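Local coordinates for pyruvate kinase (Cryptosporidium parvum, PDB 4DRS), which probably catalyses the last step of glycolysis, transferring the phosphate of phosphoenolpyruvate to ADP to give pyruvate and ATP, at residues Asn76-Asp81 and Gly112-Thr117; Leu235-Asn240 and Arg294-Met299. One frame throughout, in Å; residues are numbered along the deposited sequence.

Interactions 1 and 2 together pair four loops that follow strands 72-76, 105-109, 232-235 and 289-293 of one TIM barrel, at the C-terminal mouth where such barrels keep their active sites. Their centres lie about 14 Å apart, and they meet directly: Pro-113 CG of interaction 1 packs 3.9 Å from Phe-237 CB of interaction 2. Interaction 1 holds three ADP-binding residues, Asn-76, His-79 and Arg-116, although no ADP is bound here. Interaction 2 lies near that site, the nearest side-chain atoms of Phe-237 and Arg-116 being about 9 Å apart. Glycerol, probably from the crystallisation liquor, lies about 4 Å from the side chain of Ser-78 and about 5 Å from that of Phe-237.

Interaction 1 (Asn76-Asp81 and Gly112-Thr117); sequences NFSHGD and GPEIRT. With ACT (acetate ion), chain H; ACT (acetate ion), chain G.
Ser-78 keeps OG beside its own backbone N (chi1 -74°), while Glu-114 turns CG between its backbone N and carbonyl carbon (chi1 62°); these two rotations carry hydroxyl and carboxylate together across the mouth of a TIM barrel. One loop follows strand 72-76; the other leaves strand 105-109 for the lid domain, to which Arg-116 and Thr-117 are tied through Ser-152 and Lys-199. Ser-78 OG donates to Glu-114 OE1 at 2.8 Å, coming in well above the carboxylate plane. The second oxygen, Glu-114 OE2, forms a salt bridge with Arg-116 NE at 2.6 Å, so both carboxylate oxygens are engaged and the group's rotation is restrained.

Ser-78 is itself positioned by an Asx turn, its backbone N bonding to Asn-76 OD1 at 3.0 Å within a type I turn from Asn-76 to His-79. Beyond it, the imidazole of His-79 brings CE1 over one face of the Arg-116 guanidinium, 3.7 Å from NH2, with the two planes inclined by 40°. Asn-76, His-79 and Arg-116 all belong to the ADP site. Acetate ions, probably from the crystallisation liquor, lie alongside: His-79 ND1 makes a weak 3.1 Å hydrogen bond to OXT of one.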
loop_
_atom_site.group_PDB
_atom_site.type_symbol
_atom_site.label_atom_id
_atom_site.label_comp_id
_atom_site.label_asym_id
_atom_site.label_seq_id
_atom_site.Cartn_x
_atom_site.Cartn_y
_atom_site.Cartn_z
ATOM N N ASN A 76 31.328 -32.807 10.284
ATOM C CA ASN A 76 31.487 -33.141 8.879
ATOM C C ASN A 76 32.023 -34.559 8.720
ATOM O O ASN A 76 33.208 -34.808 8.931
ATOM C CB ASN A 76 32.419 -32.137 8.198
ATOM C CG ASN A 76 32.405 -32.260 6.686
ATOM O OD1 ASN A 76 31.904 -33.242 6.134
ATOM N ND2 ASN A 76 32.962 -31.262 6.008
ATOM N N PHE A 77 31.151 -35.487 8.337
ATOM C CA PHE A 77 31.546 -36.895 8.206
ATOM C C PHE A 77 32.298 -37.208 6.906
ATOM O O PHE A 77 32.523 -38.370 6.569
ATOM C CB PHE A 77 30.349 -37.829 8.437
ATOM C CG PHE A 77 30.171 -38.245 9.882
ATOM C CD1 PHE A 77 30.098 -39.592 10.225
ATOM C CD2 PHE A 77 30.088 -37.293 10.901
ATOM C CE1 PHE A 77 29.938 -39.982 11.549
ATOM C CE2 PHE A 77 29.935 -37.677 12.227
ATOM C CZ PHE A 77 29.856 -39.023 12.553
ATOM N N SER A 78 32.698 -36.161 6.190
ATOM C CA SER A 78 33.685 -36.294 5.124
ATOM C C SER A 78 35.082 -36.481 5.721
ATOM O O SER A 78 35.996 -36.948 5.040
ATOM C CB SER A 78 33.670 -35.067 4.210
ATOM O OG SER A 78 32.532 -35.070 3.369
ATOM N N HIS A 79 35.232 -36.118 6.996
ATOM C CA HIS A 79 36.524 -36.161 7.683
ATOM C C HIS A 79 36.450 -36.938 8.964
ATOM O O HIS A 79 35.361 -37.203 9.474
ATOM C CB HIS A 79 37.034 -34.747 7.955
ATOM C CG HIS A 79 37.050 -33.858 6.733
ATOM N ND1 HIS A 79 37.803 -34.129 5.649
ATOM C CD2 HIS A 79 36.364 -32.678 6.449
ATOM C CE1 HIS A 79 37.609 -33.174 4.721
ATOM N NE2 HIS A 79 36.730 -32.287 5.212
ATOM N N GLY A 80 37.615 -37.318 9.485
ATOM C CA GLY A 80 37.720 -38.048 10.752
ATOM C C GLY A 80 37.313 -39.509 10.671
ATOM O O GLY A 80 36.928 -40.005 9.609
ATOM N N ASP A 81 37.410 -40.197 11.806
ATOM C CA ASP A 81 36.986 -41.591 11.923
ATOM C C ASP A 81 35.984 -41.741 13.066
ATOM O O ASP A 81 35.613 -40.751 13.702
ATOM C CB ASP A 81 38.194 -42.515 12.134
ATOM C CG ASP A 81 38.933 -42.236 13.435
ATOM O OD1 ASP A 81 39.448 -41.109 13.605
ATOM O OD2 ASP A 81 39.010 -43.155 14.281
ATOM N N GLY A 112 28.225 -38.299 1.731
ATOM C CA GLY A 112 27.527 -38.272 0.455
ATOM C C GLY A 112 28.350 -38.777 -0.725
ATOM O O GLY A 112 29.429 -39.349 -0.541
ATOM N N PRO A 113 27.843 -38.564 -1.952
ATOM C CA PRO A 113 28.480 -39.101 -3.153
ATOM C C PRO A 113 29.667 -38.259 -3.621
ATOM O O PRO A 113 29.618 -37.665 -4.699
ATOM C CB PRO A 113 27.350 -39.063 -4.185
ATOM C CG PRO A 113 26.495 -37.920 -3.761
ATOM C CD PRO A 113 26.611 -37.815 -2.263
ATOM N N GLU A 114 30.727 -38.219 -2.819
ATOM C CA GLU A 114 31.928 -37.468 -3.174
ATOM C C GLU A 114 33.050 -38.370 -3.680
ATOM O O GLU A 114 33.110 -39.552 -3.348
ATOM C CB GLU A 114 32.407 -36.604 -1.997
ATOM C CG GLU A 114 32.809 -37.371 -0.746
ATOM C CD GLU A 114 33.424 -36.483 0.328
ATOM O OE1 GLU A 114 32.888 -35.388 0.608
ATOM O OE2 GLU A 114 34.452 -36.891 0.905
ATOM N N ILE A 115 33.925 -37.797 -4.501
ATOM C CA ILE A 115 35.114 -38.487 -4.989
ATOM C C ILE A 115 36.344 -37.826 -4.377
ATOM O O ILE A 115 36.517 -36.606 -4.472
ATOM C CB ILE A 115 35.218 -38.444 -6.533
ATOM C CG1 ILE A 115 33.916 -38.927 -7.183
ATOM C CG2 ILE A 115 36.399 -39.280 -7.012
ATOM C CD1 ILE A 115 33.720 -38.444 -8.606
ATOM N N ARG A 116 37.190 -38.629 -3.741
ATOM C CA ARG A 116 38.417 -38.107 -3.148
ATOM C C ARG A 116 39.659 -38.839 -3.651
ATOM O O ARG A 116 39.575 -39.980 -4.118
ATOM C CB ARG A 116 38.343 -38.130 -1.613
ATOM C CG ARG A 116 37.389 -37.095 -1.031
ATOM C CD ARG A 116 37.736 -36.740 0.408
ATOM N NE ARG A 116 36.808 -35.760 0.979
ATOM C CZ ARG A 116 36.910 -34.439 0.842
ATOM N NH1 ARG A 116 37.905 -33.903 0.146
ATOM N NH2 ARG A 116 36.010 -33.645 1.406
ATOM N N THR A 117 40.802 -38.162 -3.571
ATOM C CA THR A 117 42.088 -38.766 -3.921
ATOM C C THR A 117 42.635 -39.570 -2.738
ATOM O O THR A 117 42.132 -39.456 -1.619
ATOM C CB THR A 117 43.121 -37.710 -4.376
ATOM O OG1 THR A 117 43.226 -36.676 -3.390
ATOM C CG2 THR A 117 42.710 -37.093 -5.701
HETATM C C ACT H . 40.361 -36.280 7.161
HETATM O O ACT H . 39.748 -37.213 6.596
HETATM O OXT ACT H . 40.610 -35.202 6.580
HETATM C CH3 ACT H . 40.808 -36.463 8.582
HETATM C C ACT G . 34.398 -28.099 6.755
HETATM O O ACT G . 33.557 -28.433 5.895
HETATM O OXT ACT G . 34.689 -26.905 6.946
HETATM C CH3 ACT G . 35.083 -29.145 7.590
#

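Interaction 2 (Leu235-Asn240 and Arg294-Met299)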
loop_
_atom_site.group_PDB
_atom_site.type_symbol
_atom_site.label_atom_id
_atom_site.label_comp_id
_atom_site.label_asym_id
_atom_site.label_seq_id
_atom_site.Cartn_x
_atom_site.Cartn_y
_atom_site.Cartn_z
ATOM N N LEU A 235 21.913 -33.709 4.857
ATOM C CA LEU A 235 22.033 -34.686 3.789
ATOM C C LEU A 235 22.718 -34.049 2.577
ATOM O O LEU A 235 22.146 -33.167 1.922
ATOM C CB LEU A 235 20.638 -35.206 3.437
ATOM C CG LEU A 235 20.418 -36.664 3.056
ATOM C CD1 LEU A 235 20.908 -37.605 4.148
ATOM C CD2 LEU A 235 18.937 -36.889 2.770
ATOM N N SER A 236 23.948 -34.476 2.299
ATOM C CA SER A 236 24.742 -33.894 1.206
ATOM C C SER A 236 24.247 -34.281 -0.187
ATOM O O SER A 236 23.856 -35.426 -0.419
ATOM C CB SER A 236 26.225 -34.264 1.344
ATOM O OG SER A 236 26.791 -33.692 2.506
ATOM N N PHE A 237 24.285 -33.314 -1.104
ATOM C CA PHE A 237 23.952 -33.513 -2.527
ATOM C C PHE A 237 22.578 -34.129 -2.806
ATOM O O PHE A 237 22.454 -35.000 -3.663
ATOM C CB PHE A 237 25.042 -34.337 -3.244
ATOM C CG PHE A 237 26.306 -33.570 -3.519
ATOM C CD1 PHE A 237 26.472 -32.880 -4.722
ATOM C CD2 PHE A 237 27.337 -33.541 -2.583
ATOM C CE1 PHE A 237 27.636 -32.169 -4.978
ATOM C CE2 PHE A 237 28.501 -32.835 -2.833
ATOM C CZ PHE A 237 28.650 -32.143 -4.032
ATOM N N VAL A 238 21.553 -33.678 -2.090
ATOM C CA VAL A 238 20.180 -34.102 -2.374
ATOM C C VAL A 238 19.781 -33.576 -3.749
ATOM O O VAL A 238 20.097 -32.435 -4.094
ATOM C CB VAL A 238 19.199 -33.617 -1.287
ATOM C CG1 VAL A 238 17.757 -33.937 -1.657
ATOM C CG2 VAL A 238 19.550 -34.258 0.048
ATOM N N GLN A 239 19.104 -34.410 -4.534
ATOM C CA GLN A 239 18.783 -34.072 -5.922
ATOM C C GLN A 239 17.297 -34.168 -6.263
ATOM O O GLN A 239 16.854 -33.607 -7.267
ATOM C CB GLN A 239 19.607 -34.933 -6.874
ATOM C CG GLN A 239 21.099 -34.647 -6.792
ATOM C CD GLN A 239 21.938 -35.504 -7.724
ATOM O OE1 GLN A 239 23.078 -35.151 -8.036
ATOM N NE2 GLN A 239 21.387 -36.632 -8.170
ATOM N N ASN A 240 16.538 -34.878 -5.429
ATOM C CA ASN A 240 15.085 -34.988 -5.578
ATOM C C ASN A 240 14.436 -35.468 -4.288
ATOM O O ASN A 240 15.128 -35.925 -3.378
ATOM C CB ASN A 240 14.722 -35.918 -6.739
ATOM C CG ASN A 240 15.597 -37.152 -6.787
ATOM O OD1 ASN A 240 15.590 -37.970 -5.866
ATOM N ND2 ASN A 240 16.370 -37.286 -7.857
ATOM N N ARG A 294 28.136 -24.647 -0.980
ATOM C CA ARG A 294 29.026 -24.485 -2.136
ATOM C C ARG A 294 28.901 -25.625 -3.158
ATOM O O ARG A 294 28.547 -25.386 -4.318
ATOM C CB ARG A 294 30.476 -24.317 -1.654
ATOM C CG ARG A 294 31.361 -23.463 -2.552
ATOM C CD ARG A 294 32.195 -22.475 -1.737
ATOM N NE ARG A 294 33.063 -21.642 -2.577
ATOM C CZ ARG A 294 33.667 -20.523 -2.181
ATOM N NH1 ARG A 294 33.510 -20.066 -0.946
ATOM N NH2 ARG A 294 34.434 -19.854 -3.029
ATOM N N GLY A 295 29.179 -26.851 -2.719
ATOM C CA GLY A 295 29.082 -28.041 -3.569
ATOM C C GLY A 295 29.672 -27.890 -4.962
ATOM O O GLY A 295 30.767 -27.353 -5.129
ATOM N N ASP A 296 28.929 -28.364 -5.959
ATOM C CA ASP A 296 29.351 -28.319 -7.357
ATOM C C ASP A 296 28.714 -27.179 -8.145
ATOM O O ASP A 296 29.132 -26.898 -9.271
ATOM C CB ASP A 296 29.026 -29.645 -8.054
ATOM C CG ASP A 296 29.964 -30.762 -7.653
ATOM O OD1 ASP A 296 31.104 -30.468 -7.224
ATOM O OD2 ASP A 296 29.561 -31.940 -7.775
ATOM N N LEU A 297 27.708 -26.534 -7.554
ATOM C CA LEU A 297 26.907 -25.508 -8.228
ATOM C C LEU A 297 27.739 -24.509 -9.039
ATOM O O LEU A 297 27.403 -24.205 -10.188
ATOM C CB LEU A 297 26.013 -24.775 -7.220
ATOM C CG LEU A 297 24.910 -23.864 -7.770
ATOM C CD1 LEU A 297 23.997 -24.607 -8.739
ATOM C CD2 LEU A 297 24.108 -23.250 -6.631
ATOM N N GLY A 298 28.832 -24.029 -8.442
ATOM C CA GLY A 298 29.724 -23.060 -9.081
ATOM C C GLY A 298 30.447 -23.547 -10.326
ATOM O O GLY A 298 31.231 -22.804 -10.921
ATOM N N MET A 299 30.180 -24.790 -10.721
ATOM C CA MET A 299 30.809 -25.399 -11.891
ATOM C C MET A 299 29.792 -25.816 -12.951
ATOM O O MET A 299 30.171 -26.207 -14.058
ATOM C CB MET A 299 31.613 -26.625 -11.469
ATOM C CG MET A 299 32.945 -26.331 -10.802
ATOM S SD MET A 299 33.626 -27.807 -10.016
ATOM C CE MET A 299 33.311 -29.049 -11.272
#
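Phe-237 reaches Asp-296 with the far end of its ring, and similar first torsions on the two sides prepare the meeting. In each residue CG lies beside the backbone N and anti to the carbonyl carbon, with chi1 at -74° in both. In Phe-237 this first torsion directs the ring, and CZ with it, to the opposing loop; a chi2 of -91° then turns the ring plane roughly perpendicular to the plane of CA, CB and CG, which decides where CE1 sits beside the carboxylate. Asp-296 answers with a single branch: OD2 stands 3.4 Å from Phe-237 CE1 and 3.9 Å from Phe-237 CZ. The side chains cross at about a right angle, and the approach to the ring is oblique. Next to this pair, Gly-295 offers only backbone, its CA lying 4.2 Å from Phe-237 CZ.

The contact spans two loops at the C-terminal end of the TIM barrel, one running from strand 232-235 to helix 241-252, the other joining strand 289-293 to the short helix 297-300. Between these strands in the barrel comes strand 266-271, and Glu-272 just beyond it ties both loops together: its carboxylate accepts from the backbone N of Phe-237, while its backbone is hydrogen-bonded to that of Asp-296. The ring of Phe-237 also packs on Asn-273. Asp-296 touches Asn-202 of the lid-domain strand 201-202, so its side chain lies where barrel and lid come together. In the backbone, Asp-296 O accepts a 2.8 Å hydrogen bond from Met-299 N.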